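Local coordinates for protein chorismate mutase (Helicobacter pylori, PDB 6AL9) that probably catalyses the rearrangement of chorismate to prephenate, as a two-subunit, all-helical chorismate mutase of the type II family, at residues L31-A34 with L35-L39; K65-N68 with G69-T73. One frame throughout, in Å; residues are numbered along the deposited sequence.

Contact 1: residues L31-A34 with L35-L39. With PYR (pyruvic acid), chain D.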
ATOM      1  N   LEU B  31       1.704   2.933 -10.641  1.00 22.98           N
ATOM      2  CA  LEU B  31       1.336   2.195 -11.834  1.00 24.85           C
ATOM      3  C   LEU B  31       1.613   2.969 -13.126  1.00 25.80           C
ATOM      4  O   LEU B  31       1.921   2.378 -14.144  1.00 27.36           O
ATOM      5  CB  LEU B  31      -0.143   1.814 -11.754  1.00 26.71           C
ATOM      6  CG  LEU B  31      -0.479   0.866 -10.624  1.00 26.03           C
ATOM      7  CD1 LEU B  31      -1.889   0.337 -10.851  1.00 28.55           C
ATOM      8  CD2 LEU B  31       0.573  -0.255 -10.572  1.00 27.81           C
ATOM      9  N   GLU B  32       1.490   4.290 -13.102  1.00 27.10           N
ATOM     10  CA  GLU B  32       1.800   5.083 -14.296  1.00 28.43           C
ATOM     11  C   GLU B  32       3.293   4.989 -14.633  1.00 26.74           C
ATOM     12  O   GLU B  32       3.677   4.836 -15.799  1.00 26.42           O
ATOM     13  CB  GLU B  32       1.344   6.534 -14.117  1.00 30.10           C
ATOM     14  CG  GLU B  32       2.003   7.543 -15.054  1.00 33.71           C
ATOM     15  CD  GLU B  32       1.497   7.521 -16.496  1.00 36.47           C
ATOM     16  OE1 GLU B  32       0.492   6.809 -16.794  1.00 36.03           O
ATOM     17  OE2 GLU B  32       2.125   8.240 -17.335  1.00 38.99           O
ATOM     18  N   ILE B  33       4.130   5.049 -13.599  1.00 25.70           N
ATOM     19  CA  ILE B  33       5.565   4.841 -13.773  1.00 26.24           C
ATOM     20  C   ILE B  33       5.883   3.443 -14.249  1.00 26.35           C
ATOM     21  O   ILE B  33       6.725   3.260 -15.105  1.00 29.66           O
ATOM     22  CB  ILE B  33       6.375   5.138 -12.495  1.00 24.84           C
ATOM     23  CG1 ILE B  33       6.266   6.608 -12.140  1.00 24.44           C
ATOM     24  CG2 ILE B  33       7.858   4.837 -12.720  1.00 26.23           C
ATOM     25  CD1 ILE B  33       6.772   6.915 -10.764  1.00 25.03           C
ATOM     26  N   ALA B  34       5.209   2.452 -13.690  1.00 27.71           N
ATOM     27  CA  ALA B  34       5.410   1.071 -14.106  1.00 29.22           C
ATOM     28  C   ALA B  34       4.955   0.861 -15.551  1.00 29.00           C
ATOM     29  O   ALA B  34       5.478  -0.001 -16.248  1.00 30.34           O
ATOM     30  CB  ALA B  34       4.662   0.121 -13.164  1.00 28.26           C
ATOM     31  N   LEU B  35       3.958   1.622 -15.976  1.00 30.98           N
ATOM     32  CA  LEU B  35       3.522   1.578 -17.365  1.00 34.36           C
ATOM     33  C   LEU B  35       4.667   2.034 -18.266  1.00 33.47           C
ATOM     34  O   LEU B  35       4.989   1.359 -19.251  1.00 29.83           O
ATOM     35  CB  LEU B  35       2.301   2.478 -17.601  1.00 35.80           C
ATOM     36  CG  LEU B  35       1.768   2.466 -19.050  1.00 37.46           C
ATOM     37  CD1 LEU B  35       1.513   1.054 -19.563  1.00 36.60           C
ATOM     38  CD2 LEU B  35       0.495   3.288 -19.139  1.00 38.44           C
ATOM     39  N   LYS B  36       5.272   3.175 -17.913  1.00 33.00           N
ATOM     40  CA  LYS B  36       6.398   3.688 -18.679  1.00 35.43           C
ATOM     41  C   LYS B  36       7.543   2.680 -18.737  1.00 35.57           C
ATOM     42  O   LYS B  36       8.122   2.475 -19.808  1.00 36.26           O
ATOM     43  CB  LYS B  36       6.885   5.002 -18.106  1.00 39.56           C
ATOM     44  CG  LYS B  36       5.920   6.146 -18.347  1.00 42.45           C
ATOM     45  CD  LYS B  36       6.002   7.185 -17.234  1.00 44.00           C
ATOM     46  CE  LYS B  36       6.166   8.590 -17.770  1.00 48.11           C
ATOM     47  NZ  LYS B  36       5.407   9.550 -16.925  1.00 54.32           N
ATOM     48  N   ILE B  37       7.852   2.028 -17.609  1.00 33.78           N
ATOM     49  CA  ILE B  37       8.921   1.041 -17.584  1.00 31.61           C
ATOM     50  C   ILE B  37       8.597  -0.135 -18.486  1.00 32.57           C
ATOM     51  O   ILE B  37       9.454  -0.602 -19.223  1.00 34.07           O
ATOM     52  CB  ILE B  37       9.216   0.531 -16.161  1.00 31.61           C
ATOM     53  CG1 ILE B  37       9.951   1.593 -15.337  1.00 30.84           C
ATOM     54  CG2 ILE B  37      10.083  -0.727 -16.195  1.00 31.03           C
ATOM     55  CD1 ILE B  37       9.810   1.371 -13.849  1.00 29.33           C
ATOM     56  N   ALA B  38       7.367  -0.624 -18.426  1.00 34.34           N
ATOM     57  CA  ALA B  38       6.984  -1.774 -19.241  1.00 36.45           C
ATOM     58  C   ALA B  38       7.235  -1.521 -20.692  1.00 39.26           C
ATOM     59  O   ALA B  38       7.713  -2.405 -21.399  1.00 43.37           O
ATOM     60  CB  ALA B  38       5.514  -2.085 -19.056  1.00 38.75           C
ATOM     61  N   LEU B  39       6.891  -0.310 -21.127  1.00 41.62           N
ATOM     62  CA  LEU B  39       6.943   0.082 -22.533  1.00 45.48           C
ATOM     63  C   LEU B  39       8.359   0.247 -23.042  1.00 46.98           C
ATOM     64  O   LEU B  39       8.627  -0.133 -24.164  1.00 55.23           O
ATOM     65  CB  LEU B  39       6.178   1.395 -22.756  1.00 47.73           C
ATOM     66  CG  LEU B  39       4.664   1.321 -22.541  1.00 50.68           C
ATOM     67  CD1 LEU B  39       4.012   2.688 -22.716  1.00 52.89           C
ATOM     68  CD2 LEU B  39       4.033   0.300 -23.472  1.00 51.23           C
TER
HETATM   69  C   PYR D 102      11.313  -2.649 -12.972  1.00 59.49           C
HETATM   70  O   PYR D 102      12.031  -3.651 -13.199  1.00 59.13           O
HETATM   71  OXT PYR D 102      11.824  -1.610 -12.487  1.00 49.03           O
HETATM   72  CA  PYR D 102       9.873  -2.720 -13.289  1.00 57.43           C
HETATM   73  O3  PYR D 102       9.453  -3.600 -14.032  1.00 54.98           O
HETATM   74  CB  PYR D 102       8.921  -1.715 -12.709  1.00 58.26           C
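E32 and K36 meet because each chain bends on its way out from the helix. In E32, CG lies anti to the backbone N (chi1 160°) and the chain turns at chi2. K36 starts with CG beside its own backbone N and bends at chi3 and chi4. This takes K36 NZ to 3.6 Å from E32 OE2, a long salt bridge one turn apart. The other carboxylate oxygen, OE1, is held by K65 and H66 of the second subunit. E32 therefore faces three basic side chains, which would probably favour its charged form. The aliphatic part of K36 lies against the helix, with its CD 3.6 Å from the E32 carbonyl O.

Another side of the turn is apolar. The side chains of I33 and I37 cross at a slant, with I33 CG2 4.1 Å from I37 CD1. Both branches of I37 also touch the ligand: CD1 is 3.4 Å from CB of the pyruvic acid and CG2 is 3.5 Å from its CA. R13 of the second subunit and Q87 supply hydrogen bonds to the same pyruvic acid.

The backbone has regular i to i+4 bonds, such as I37 N to I33 O at 3.0 Å. L31, A34, L35 and A38 pack on helix 69-93. This is one stretch of the long helix 9-41, which carries I37 into a ligand pocket completed across the dimer.

Contact 2: residues K65-N68 with G69-T73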
ATOM      1  N   LYS B  65       8.080   3.944  12.886  1.00 36.40           N
ATOM      2  CA  LYS B  65       7.485   3.624  14.190  1.00 38.29           C
ATOM      3  C   LYS B  65       7.029   2.173  14.296  1.00 34.63           C
ATOM      4  O   LYS B  65       7.242   1.527  15.303  1.00 33.50           O
ATOM      5  CB  LYS B  65       6.288   4.536  14.501  1.00 40.99           C
ATOM      6  CG  LYS B  65       6.612   6.002  14.723  1.00 44.71           C
ATOM      7  CD  LYS B  65       5.470   6.712  15.444  1.00 45.88           C
ATOM      8  CE  LYS B  65       5.557   6.501  16.953  1.00 49.14           C
ATOM      9  NZ  LYS B  65       4.416   7.106  17.702  1.00 47.01           N
ATOM     10  N   HIS B  66       6.393   1.659  13.256  1.00 34.45           N
ATOM     11  CA  HIS B  66       5.757   0.364  13.339  1.00 33.65           C
ATOM     12  C   HIS B  66       6.155  -0.607  12.223  1.00 35.15           C
ATOM     13  O   HIS B  66       6.023  -1.815  12.374  1.00 36.62           O
ATOM     14  CB  HIS B  66       4.250   0.543  13.303  1.00 35.57           C
ATOM     15  CG  HIS B  66       3.731   1.537  14.285  1.00 34.47           C
ATOM     16  ND1 HIS B  66       3.680   1.285  15.638  1.00 35.26           N
ATOM     17  CD2 HIS B  66       3.225   2.779  14.110  1.00 35.54           C
ATOM     18  CE1 HIS B  66       3.165   2.333  16.256  1.00 36.49           C
ATOM     19  NE2 HIS B  66       2.879   3.252  15.351  1.00 37.85           N
ATOM     20  N   LEU B  67       6.593  -0.116  11.078  1.00 38.09           N
ATOM     21  CA  LEU B  67       6.919  -1.039   9.997  1.00 41.03           C
ATOM     22  C   LEU B  67       8.148  -1.820  10.420  1.00 41.29           C
ATOM     23  O   LEU B  67       9.056  -1.262  11.014  1.00 38.84           O
ATOM     24  CB  LEU B  67       7.207  -0.302   8.684  1.00 43.44           C
ATOM     25  CG  LEU B  67       6.067   0.468   8.008  1.00 41.90           C
ATOM     26  CD1 LEU B  67       6.470   0.895   6.600  1.00 38.84           C
ATOM     27  CD2 LEU B  67       4.773  -0.326   8.001  1.00 40.76           C
ATOM     28  N   ASN B  68       8.167  -3.112  10.111  1.00 39.59           N
ATOM     29  CA  ASN B  68       9.400  -3.897  10.087  1.00 35.83           C
ATOM     30  C   ASN B  68       9.448  -4.708   8.789  1.00 34.25           C
ATOM     31  O   ASN B  68       8.647  -4.497   7.899  1.00 30.57           O
ATOM     32  CB  ASN B  68       9.419  -4.821  11.286  1.00 37.21           C
ATOM     33  CG  ASN B  68       8.176  -5.666  11.363  1.00 38.26           C
ATOM     34  OD1 ASN B  68       7.640  -6.097  10.335  1.00 42.16           O
ATOM     35  ND2 ASN B  68       7.691  -5.891  12.567  1.00 39.56           N
ATOM     36  N   GLY B  69      10.400  -5.630   8.689  1.00 37.93           N
ATOM     37  CA  GLY B  69      10.612  -6.431   7.483  1.00 37.21           C
ATOM     38  C   GLY B  69       9.451  -7.333   7.116  1.00 37.17           C
ATOM     39  O   GLY B  69       9.123  -7.454   5.943  1.00 36.99           O
ATOM     40  N   GLU B  70       8.817  -7.959   8.103  1.00 37.80           N
ATOM     41  CA  GLU B  70       7.650  -8.796   7.831  1.00 37.78           C
ATOM     42  C   GLU B  70       6.516  -7.985   7.203  1.00 33.79           C
ATOM     43  O   GLU B  70       5.860  -8.442   6.266  1.00 34.57           O
ATOM     44  CB  GLU B  70       7.092  -9.394   9.119  1.00 42.41           C
ATOM     45  CG  GLU B  70       7.780 -10.627   9.637  1.00 48.62           C
ATOM     46  CD  GLU B  70       7.084 -11.126  10.883  1.00 52.34           C
ATOM     47  OE1 GLU B  70       5.848 -11.289  10.830  1.00 59.87           O
ATOM     48  OE2 GLU B  70       7.751 -11.312  11.917  1.00 57.16           O
ATOM     49  N   ILE B  71       6.270  -6.805   7.760  1.00 28.97           N
ATOM     50  CA  ILE B  71       5.146  -5.963   7.348  1.00 27.31           C
ATOM     51  C   ILE B  71       5.398  -5.379   5.954  1.00 24.34           C
ATOM     52  O   ILE B  71       4.476  -5.292   5.153  1.00 22.24           O
ATOM     53  CB  ILE B  71       4.901  -4.810   8.355  1.00 27.96           C
ATOM     54  CG1 ILE B  71       4.391  -5.363   9.692  1.00 30.82           C
ATOM     55  CG2 ILE B  71       3.906  -3.809   7.794  1.00 27.76           C
ATOM     56  CD1 ILE B  71       4.308  -4.332  10.815  1.00 32.47           C
ATOM     57  N   LEU B  72       6.645  -4.985   5.678  1.00 23.48           N
ATOM     58  CA  LEU B  72       7.047  -4.492   4.352  1.00 22.32           C
ATOM     59  C   LEU B  72       6.962  -5.598   3.316  1.00 21.83           C
ATOM     60  O   LEU B  72       6.459  -5.362   2.216  1.00 19.68           O
ATOM     61  CB  LEU B  72       8.452  -3.883   4.364  1.00 22.24           C
ATOM     62  CG  LEU B  72       8.570  -2.452   4.911  1.00 22.70           C
ATOM     63  CD1 LEU B  72       9.979  -2.110   5.370  1.00 23.69           C
ATOM     64  CD2 LEU B  72       8.092  -1.429   3.901  1.00 21.66           C
ATOM     65  N   THR B  73       7.447  -6.790   3.672  1.00 22.67           N
ATOM     66  CA  THR B  73       7.414  -7.940   2.779  1.00 24.23           C
ATOM     67  C   THR B  73       5.970  -8.243   2.368  1.00 25.09           C
ATOM     68  O   THR B  73       5.681  -8.385   1.196  1.00 28.78           O
ATOM     69  CB  THR B  73       8.078  -9.196   3.424  1.00 25.49           C
ATOM     70  OG1 THR B  73       9.490  -8.977   3.599  1.00 25.11           O
ATOM     71  CG2 THR B  73       7.886 -10.427   2.549  1.00 26.13           C
TER
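An asparagine N-cap starts helix 69-93. N68 OD1 accepts from I71 N at 3.0 Å. The bond is fairly straight (161° at the hydrogen), and I71 N lies almost in line with the side-chain C=O of N68 (173°). N68 reaches this position because its CG stands between its own backbone N and carbonyl carbon (chi1 54°), which folds the amide back over the first turn. E70 N is also near OD1, at 3.1 Å. The carbonyl O of N68 takes the first i to i+4 bond of the helix, from L72 N at 3.0 Å. One residue thus serves two of the early helix N-H groups, one with its side chain and one with its backbone.

The I71 side chain crosses that of N68 at about a right angle, and I71 CG1 lies 3.4 Å from OD1. I71 CD1 reaches back to the H66 carbonyl O at 3.4 Å. L67, just before the cap, uses both methyls: CD2 meets I71 CG2 at 3.6 Å, and CD1 meets L72 CD2 at 3.9 Å, the N'-N4 pair of a hydrophobic staple. G69 O accepts from T73 N and T73 OG1 (2.8 Å), which come from opposite faces of its plane.

The loop before the cap is tied to the second subunit. There D28 accepts from the backbone N of K65, H66 and L67, and F86 meets the H66 ring edge-to-face. L67 packs on L31 of that subunit, and I71 on its I82. The contact joins the loop after helix 49-61 to the start of helix 69-93, against the partner subunit.

Contact 1 comes first along the chain, near the end of helix 9-41. Contact 2 follows after helix 49-61, where helix 69-93 begins. Their centres are about 26 Å apart, on opposite sides of the chain's centre, and their nearest atoms are about 15 Å apart. They do not touch within one chain, but in the dimer the turn of contact 1 in one subunit lies against the loop of contact 2 in the other. Helix 69-93 begins in contact 2 and further along packs on contact 1. The ligand pocket at contact 1 and the helix start at contact 2 thus belong to one intertwined helical dimer.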